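Long-range contacts in dioxygenase (Pseudomonas brassicacearum, PDB 5V2D), which is a non-haem iron dioxygenase that probably splits the central double bond of lignin-derived stilbenes with dioxygen, yielding two aromatic aldehydes: residues V65-Q70 against M492-C497; N82-V87 against N137-T142; L99-V104 against F488-S493. One frame throughout, in Å; residues are numbered along the deposited sequence.

Interaction 1: residues V65-Q70 against M492-C497; sequences VAPDPQ and MSLHGC. With FE (Fe (III) ion), chain E.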
# COMPACT_ATOMS: atom_id res chain seq x y z
N VAL A 65 -8.11 2.29 -2.03
CA VAL A 65 -7.88 2.51 -3.46
C VAL A 65 -7.39 1.22 -4.09
O VAL A 65 -6.55 0.48 -3.51
CB VAL A 65 -6.94 3.69 -3.72
CG1 VAL A 65 -5.55 3.48 -3.09
CG2 VAL A 65 -6.82 4.03 -5.18
N ALA A 66 -7.93 0.94 -5.27
CA ALA A 66 -7.53 -0.15 -6.09
C ALA A 66 -7.04 0.31 -7.47
O ALA A 66 -7.73 1.02 -8.14
CB ALA A 66 -8.68 -1.10 -6.30
N PRO A 67 -5.94 -0.26 -7.92
CA PRO A 67 -5.65 -0.17 -9.34
C PRO A 67 -6.74 -0.87 -10.13
O PRO A 67 -7.15 -1.97 -9.76
CB PRO A 67 -4.31 -0.91 -9.48
CG PRO A 67 -3.75 -0.96 -8.12
CD PRO A 67 -4.93 -1.04 -7.19
N ASP A 68 -7.28 -0.21 -11.15
CA ASP A 68 -8.37 -0.79 -11.91
C ASP A 68 -8.33 -0.16 -13.34
O ASP A 68 -8.93 0.88 -13.59
CB ASP A 68 -9.69 -0.53 -11.22
CG ASP A 68 -10.83 -1.45 -11.71
OD1 ASP A 68 -11.92 -1.36 -11.11
OD2 ASP A 68 -10.65 -2.32 -12.65
N PRO A 69 -7.57 -0.73 -14.24
CA PRO A 69 -7.24 -0.01 -15.53
C PRO A 69 -8.42 0.29 -16.34
O PRO A 69 -9.24 -0.57 -16.60
CB PRO A 69 -6.28 -0.92 -16.29
CG PRO A 69 -6.25 -2.15 -15.52
CD PRO A 69 -6.96 -2.06 -14.18
N GLN A 70 -8.57 1.57 -16.74
CA GLN A 70 -9.70 1.99 -17.50
C GLN A 70 -9.71 1.33 -18.86
O GLN A 70 -10.78 0.99 -19.37
CB GLN A 70 -9.69 3.50 -17.70
CG GLN A 70 -10.79 4.07 -18.59
CD GLN A 70 -12.11 4.07 -17.92
OE1 GLN A 70 -12.54 5.09 -17.39
NE2 GLN A 70 -12.80 2.88 -17.93
N MET A 492 -9.00 -6.68 -6.51
CA MET A 492 -7.93 -6.55 -5.51
C MET A 492 -7.50 -5.13 -5.43
O MET A 492 -7.39 -4.47 -6.45
CB MET A 492 -6.79 -7.52 -5.81
CG MET A 492 -5.64 -7.51 -4.84
SD MET A 492 -6.23 -8.01 -3.21
CE MET A 492 -4.78 -7.93 -2.23
N SER A 493 -7.22 -4.66 -4.22
CA SER A 493 -6.89 -3.30 -3.93
C SER A 493 -5.46 -3.20 -3.42
O SER A 493 -4.74 -4.22 -3.17
CB SER A 493 -7.85 -2.68 -2.90
OG SER A 493 -9.24 -2.89 -3.30
N LEU A 494 -5.06 -1.98 -3.20
CA LEU A 494 -3.88 -1.70 -2.44
C LEU A 494 -4.30 -1.15 -1.08
O LEU A 494 -5.04 -1.84 -0.35
CB LEU A 494 -2.92 -0.85 -3.26
CG LEU A 494 -2.18 -1.58 -4.37
CD1 LEU A 494 -1.38 -0.59 -5.28
CD2 LEU A 494 -1.29 -2.70 -3.87
N HIS A 495 -3.87 0.03 -0.69
CA HIS A 495 -4.04 0.44 0.70
C HIS A 495 -5.28 1.23 1.02
O HIS A 495 -5.87 1.81 0.13
CB HIS A 495 -2.80 1.26 1.16
CG HIS A 495 -1.56 0.48 1.02
ND1 HIS A 495 -1.26 -0.58 1.88
CD2 HIS A 495 -0.51 0.60 0.15
CE1 HIS A 495 -0.06 -1.06 1.54
NE2 HIS A 495 0.41 -0.37 0.50
N GLY A 496 -5.71 1.16 2.28
CA GLY A 496 -6.90 1.89 2.71
C GLY A 496 -6.71 2.55 4.04
O GLY A 496 -5.61 2.48 4.67
N CYS A 497 -7.77 3.20 4.52
CA CYS A 497 -7.65 3.90 5.83
C CYS A 497 -9.03 4.05 6.40
O CYS A 497 -10.06 3.97 5.69
CB CYS A 497 -7.03 5.27 5.69
SG CYS A 497 -8.05 6.42 4.72
FE FE E . 2.45 -0.15 -0.02
O HOH W 1 2.01 -1.28 -1.69
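V65 turns CG1 between its own backbone N and carbonyl carbon (chi1 61°), which lays that methyl 3.6 Å from H495 O. With CG of L494 beside its backbone N (chi1 -74°), CD1 lies against the P67 ring, 3.7 Å from P67 CG; the two side chains meet at about a right angle. Two backbone bonds join the segments: V65 N donates to H495 O (3.1 Å, nearly straight at 167°) and L494 N to V65 O (2.9 Å). V65 thus uses both its N-H and its C=O on the loop just before strand 496-500. Next to it, A66 CB fills the space beside S493 OG at 3.5 Å and M492 O; that carbonyl is buried and has no hydrogen-bond partner in the model, whereas S493 OG bonds to Q436. The bond to H495 O probably helps to set where the H495 ring leaves the chain: its NE2 binds the iron at 2.1 Å, alongside H188, H239, H304 and a water, while its ND1 is held by second-shell E437. Strand 60-67 lies between strand 85-93 and the last strand, 496-500, in one antiparallel sheet, with V144 of strand 143-147 against V65.

Interaction 2: residues N82-V87 against N137-T142; sequences NGDGMV and NTTANT
Where strand 85-93 begins, G83 and G85 meet T139 and N141 of the loop that leads into strand 143-147, a junction between two successive blades of the beta-propeller. The side chain of N141 is about 9 Å from the bound Fe(III) ion, nearest atom to metal. N141 ND2 donates to G83 O (2.8 Å, 148°) in the plane of the G83 carbonyl and on a lone pair, with G83 O 19° out of the N141 amide plane. The same ND2 also bonds to F81 O, and T142 OG1 donates to N141 OD1 at 2.9 Å, so both ends of the amide are engaged and its rotation is fixed. Next to this, G85 N donates to T139 O (3.0 Å). G85, with no side chain, lets its CA come to 3.6 Å from N141 CB beside the carbonyls of T139 and A140. T139 leans over the turn before the strand, its CG2 3.7 Å from N82 O. A water joins the polar ends, donating to N82 OD1 (2.8 Å) and bonding to T139 OG1; N82 ND2 is held by D78. Strand 85-93 runs on between strands 60-67 and 96-103, while L109 and R108 of helix 107-115 lie against D84 and T139.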
# COMPACT_ATOMS: atom_id res chain seq x y z
N ASN A 82 0.10 -0.80 -11.99
CA ASN A 82 0.02 0.28 -12.98
C ASN A 82 -1.41 0.75 -13.33
O ASN A 82 -1.60 1.61 -14.16
CB ASN A 82 0.74 -0.12 -14.25
CG ASN A 82 1.35 1.08 -15.00
OD1 ASN A 82 1.48 2.23 -14.44
ND2 ASN A 82 1.78 0.80 -16.22
N GLY A 83 -2.41 0.22 -12.66
CA GLY A 83 -3.80 0.49 -13.04
C GLY A 83 -4.30 1.82 -12.47
O GLY A 83 -3.89 2.22 -11.37
N ASP A 84 -5.14 2.49 -13.22
CA ASP A 84 -5.78 3.76 -12.77
C ASP A 84 -6.38 3.58 -11.37
O ASP A 84 -7.08 2.60 -11.11
CB ASP A 84 -6.84 4.17 -13.75
CG ASP A 84 -6.25 4.35 -15.15
OD1 ASP A 84 -5.61 5.40 -15.39
OD2 ASP A 84 -6.47 3.46 -15.98
N GLY A 85 -6.15 4.55 -10.50
CA GLY A 85 -6.70 4.49 -9.15
C GLY A 85 -8.20 4.66 -9.06
O GLY A 85 -8.73 5.64 -9.57
N MET A 86 -8.86 3.67 -8.46
CA MET A 86 -10.27 3.63 -8.21
C MET A 86 -10.52 3.61 -6.71
O MET A 86 -10.12 2.60 -6.04
CB MET A 86 -10.85 2.37 -8.86
CG MET A 86 -12.34 2.19 -8.68
SD MET A 86 -13.34 3.26 -9.71
CE MET A 86 -13.41 2.21 -11.17
N VAL A 87 -11.12 4.67 -6.16
CA VAL A 87 -11.28 4.80 -4.74
C VAL A 87 -12.68 4.37 -4.35
O VAL A 87 -13.65 4.80 -4.98
CB VAL A 87 -11.03 6.26 -4.30
CG1 VAL A 87 -11.30 6.47 -2.84
CG2 VAL A 87 -9.63 6.69 -4.65
N ASN A 137 2.41 11.26 -15.46
CA ASN A 137 2.26 9.78 -15.62
C ASN A 137 1.51 9.09 -14.46
O ASN A 137 1.38 7.88 -14.52
CB ASN A 137 3.65 9.15 -15.75
CG ASN A 137 3.65 7.84 -16.54
OD1 ASN A 137 2.91 7.73 -17.56
ND2 ASN A 137 4.47 6.85 -16.12
N THR A 138 1.14 9.80 -13.41
CA THR A 138 0.62 9.15 -12.22
C THR A 138 -0.78 8.59 -12.39
O THR A 138 -1.59 9.15 -13.09
CB THR A 138 0.69 10.04 -10.94
OG1 THR A 138 0.68 9.18 -9.81
CG2 THR A 138 -0.45 10.99 -10.85
N THR A 139 -1.03 7.49 -11.69
CA THR A 139 -2.38 6.92 -11.54
C THR A 139 -3.01 7.06 -10.16
O THR A 139 -4.14 6.65 -9.99
CB THR A 139 -2.30 5.39 -11.83
OG1 THR A 139 -1.27 4.82 -11.00
CG2 THR A 139 -2.00 5.16 -13.31
N ALA A 140 -2.30 7.63 -9.17
CA ALA A 140 -2.83 7.93 -7.85
C ALA A 140 -3.52 6.69 -7.27
O ALA A 140 -4.62 6.82 -6.76
CB ALA A 140 -3.79 9.10 -7.94
N ASN A 141 -2.87 5.52 -7.36
CA ASN A 141 -3.50 4.22 -7.17
C ASN A 141 -3.12 3.40 -5.95
O ASN A 141 -3.55 2.24 -5.88
CB ASN A 141 -3.32 3.40 -8.44
CG ASN A 141 -1.95 2.87 -8.62
OD1 ASN A 141 -1.04 3.23 -7.90
ND2 ASN A 141 -1.79 1.96 -9.61
N THR A 142 -2.30 3.96 -5.05
CA THR A 142 -1.63 3.13 -4.05
C THR A 142 -2.17 3.27 -2.65
O THR A 142 -2.39 2.24 -1.96
CB THR A 142 -0.11 3.34 -4.11
OG1 THR A 142 0.34 2.95 -5.40
CG2 THR A 142 0.62 2.49 -3.12
O HOH W 2 0.84 3.70 -12.19

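Interaction 3: residues L99-V104 against F488-S493; sequences LRRRYV and FRMRMS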
# COMPACT_ATOMS: atom_id res chain seq x y z
N LEU A 99 -21.94 2.63 -0.15
CA LEU A 99 -20.69 2.53 -0.91
C LEU A 99 -20.74 3.54 -2.05
O LEU A 99 -21.77 3.69 -2.74
CB LEU A 99 -20.52 1.16 -1.47
CG LEU A 99 -19.40 0.93 -2.47
CD1 LEU A 99 -18.02 1.15 -1.91
CD2 LEU A 99 -19.58 -0.50 -2.98
N ARG A 100 -19.62 4.23 -2.20
CA ARG A 100 -19.31 4.96 -3.43
C ARG A 100 -17.97 4.56 -3.94
O ARG A 100 -17.08 4.36 -3.17
CB ARG A 100 -19.19 6.40 -3.09
CG ARG A 100 -20.42 7.11 -3.13
CD ARG A 100 -19.92 8.43 -3.89
NE ARG A 100 -20.99 9.13 -4.60
CZ ARG A 100 -21.97 9.72 -3.95
NH1 ARG A 100 -22.02 9.74 -2.59
NH2 ARG A 100 -22.90 10.32 -4.66
N ARG A 101 -17.86 4.43 -5.27
CA ARG A 101 -16.62 3.96 -5.89
C ARG A 101 -16.43 4.84 -7.13
O ARG A 101 -17.35 4.90 -7.97
CB ARG A 101 -16.72 2.52 -6.25
CG ARG A 101 -15.42 1.90 -6.75
CD ARG A 101 -15.51 0.37 -6.75
NE ARG A 101 -14.23 -0.28 -7.03
CZ ARG A 101 -13.84 -0.86 -8.14
NH1 ARG A 101 -14.57 -0.82 -9.26
NH2 ARG A 101 -12.63 -1.44 -8.14
N ARG A 102 -15.30 5.51 -7.22
CA ARG A 102 -15.02 6.47 -8.30
C ARG A 102 -13.53 6.45 -8.68
O ARG A 102 -12.67 6.31 -7.81
CB ARG A 102 -15.37 7.94 -7.92
CG ARG A 102 -16.81 8.29 -7.57
CD ARG A 102 -17.75 8.17 -8.81
NE ARG A 102 -19.12 8.70 -8.81
CZ ARG A 102 -20.26 8.02 -8.55
NH1 ARG A 102 -20.25 6.78 -8.13
NH2 ARG A 102 -21.43 8.63 -8.69
N TYR A 103 -13.27 6.70 -9.95
CA TYR A 103 -11.92 6.87 -10.44
C TYR A 103 -11.38 8.19 -9.99
O TYR A 103 -12.11 9.20 -9.96
CB TYR A 103 -11.87 6.87 -11.97
CG TYR A 103 -11.72 5.50 -12.63
CD1 TYR A 103 -12.64 5.05 -13.52
CD2 TYR A 103 -10.63 4.67 -12.32
CE1 TYR A 103 -12.47 3.83 -14.15
CE2 TYR A 103 -10.47 3.47 -12.98
CZ TYR A 103 -11.44 3.05 -13.87
OH TYR A 103 -11.28 1.80 -14.45
N VAL A 104 -10.11 8.20 -9.63
CA VAL A 104 -9.37 9.48 -9.53
C VAL A 104 -9.24 10.06 -10.95
O VAL A 104 -8.70 9.42 -11.84
CB VAL A 104 -7.96 9.32 -8.95
CG1 VAL A 104 -7.37 10.66 -8.63
CG2 VAL A 104 -8.00 8.56 -7.61
N PHE A 488 -21.47 -6.39 -6.38
CA PHE A 488 -20.52 -6.62 -7.45
C PHE A 488 -19.19 -6.95 -6.88
O PHE A 488 -18.91 -6.64 -5.74
CB PHE A 488 -20.43 -5.39 -8.45
CG PHE A 488 -19.92 -4.12 -7.82
CD1 PHE A 488 -18.59 -3.85 -7.79
CD2 PHE A 488 -20.77 -3.19 -7.30
CE1 PHE A 488 -18.08 -2.65 -7.18
CE2 PHE A 488 -20.29 -2.05 -6.62
CZ PHE A 488 -18.94 -1.80 -6.59
N ARG A 489 -18.38 -7.61 -7.69
CA ARG A 489 -17.02 -8.02 -7.31
C ARG A 489 -16.05 -6.81 -7.20
O ARG A 489 -15.90 -6.01 -8.14
CB ARG A 489 -16.44 -8.95 -8.37
CG ARG A 489 -15.02 -9.42 -8.10
CD ARG A 489 -14.54 -10.27 -9.29
NE ARG A 489 -14.57 -9.52 -10.53
CZ ARG A 489 -13.58 -8.77 -10.99
NH1 ARG A 489 -12.35 -8.73 -10.42
NH2 ARG A 489 -13.81 -8.11 -12.15
N MET A 490 -15.39 -6.74 -6.08
CA MET A 490 -14.36 -5.72 -5.84
C MET A 490 -13.05 -6.33 -6.33
O MET A 490 -12.59 -7.37 -5.79
CB MET A 490 -14.24 -5.43 -4.34
CG MET A 490 -15.51 -4.86 -3.69
SD MET A 490 -15.99 -3.20 -4.17
CE MET A 490 -14.80 -2.28 -3.24
N ARG A 491 -12.39 -5.63 -7.24
CA ARG A 491 -11.03 -6.05 -7.66
C ARG A 491 -10.06 -5.93 -6.46
O ARG A 491 -10.25 -5.14 -5.55
CB ARG A 491 -10.56 -5.15 -8.80
CG ARG A 491 -9.37 -5.65 -9.53
CD ARG A 491 -9.16 -4.79 -10.82
NE ARG A 491 -8.20 -5.49 -11.71
CZ ARG A 491 -6.93 -5.12 -11.93
NH1 ARG A 491 -6.19 -5.87 -12.75
NH2 ARG A 491 -6.36 -4.04 -11.35
N MET A 492 -9.00 -6.68 -6.51
CA MET A 492 -7.93 -6.55 -5.51
C MET A 492 -7.50 -5.13 -5.43
O MET A 492 -7.39 -4.47 -6.45
CB MET A 492 -6.79 -7.52 -5.81
CG MET A 492 -5.64 -7.51 -4.84
SD MET A 492 -6.23 -8.01 -3.21
CE MET A 492 -4.78 -7.93 -2.23
N SER A 493 -7.22 -4.66 -4.22
CA SER A 493 -6.89 -3.30 -3.93
C SER A 493 -5.46 -3.20 -3.42
O SER A 493 -4.74 -4.22 -3.17
CB SER A 493 -7.85 -2.68 -2.90
OG SER A 493 -9.24 -2.89 -3.30
O HOH W 3 -11.80 -2.72 -5.69
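Mainly side chains join L99 and R101 of strand 96-103 to F488, M490 and R491, which belong to the loop linking strand 482-486 of one propeller blade to strand 496-500 of another. The backbones stay well apart, R101 CA and M490 CA being 9.9 Å from each other, and no direct hydrogen bond crosses. L99 and F488 reach out from opposite directions, and L99 CD2 comes to 3.9 Å from F488 CZ. R101 runs out with CG anti to its own N (chi1 -173°) and the chain extended as far as NE, which brings its methylene CD to the edge of the F488 ring, near the ring plane and 4.0 Å from F488 CE1. The guanidinium is turned 51° from the ring plane, so the two flat groups do not stack. M490 CE stands more loosely beside it, 4.3 Å from R101 NE. The polar link is a water, which accepts from R101 NH2 at 2.9 Å and donates to R491 O at 2.9 Å. That NH2 also makes a salt bridge to D68, and R101 NH1 bonds to I41 O, so the guanidinium is gripped at both ends. R491 directs its own NH2 to P67 O, and the two arginines keep their charged ends apart. Trading F488 for an alanine would probably open a gap beside L99 CD2 and R101 CD and leave the aliphatic part of R101 less firmly held. Strand 96-103 of the first blade is thus packed against the connection that carries the chain from the preceding blade back to it, next to the place where the last strand, 496-500, joins the sheet of N-terminal strands and closes the ring, as in the seven-bladed beta-propeller of carotenoid-cleavage oxygenases.

From the N terminus, the chain enters interaction 1 at 65-70, interaction 2 at 82-87 and interaction 3 at 99-104, on three successive strands that are neighbours in one antiparallel sheet. Interaction 2 closes first, at 137-142, a short loop lying wholly within the long one of interaction 1. Interaction 3 starts before that closure and ends far beyond it, so the two cross. Its loop, 99 to 493, also lies within that of interaction 1 apart from the shared end, M492 and S493. Backbone bonds D68 N to D84 O and V87 N to R102 O join the three first segments. The three contacts tie the N-terminal strands to the loop before strand 143-147, and to the loop and last strand at the C terminus.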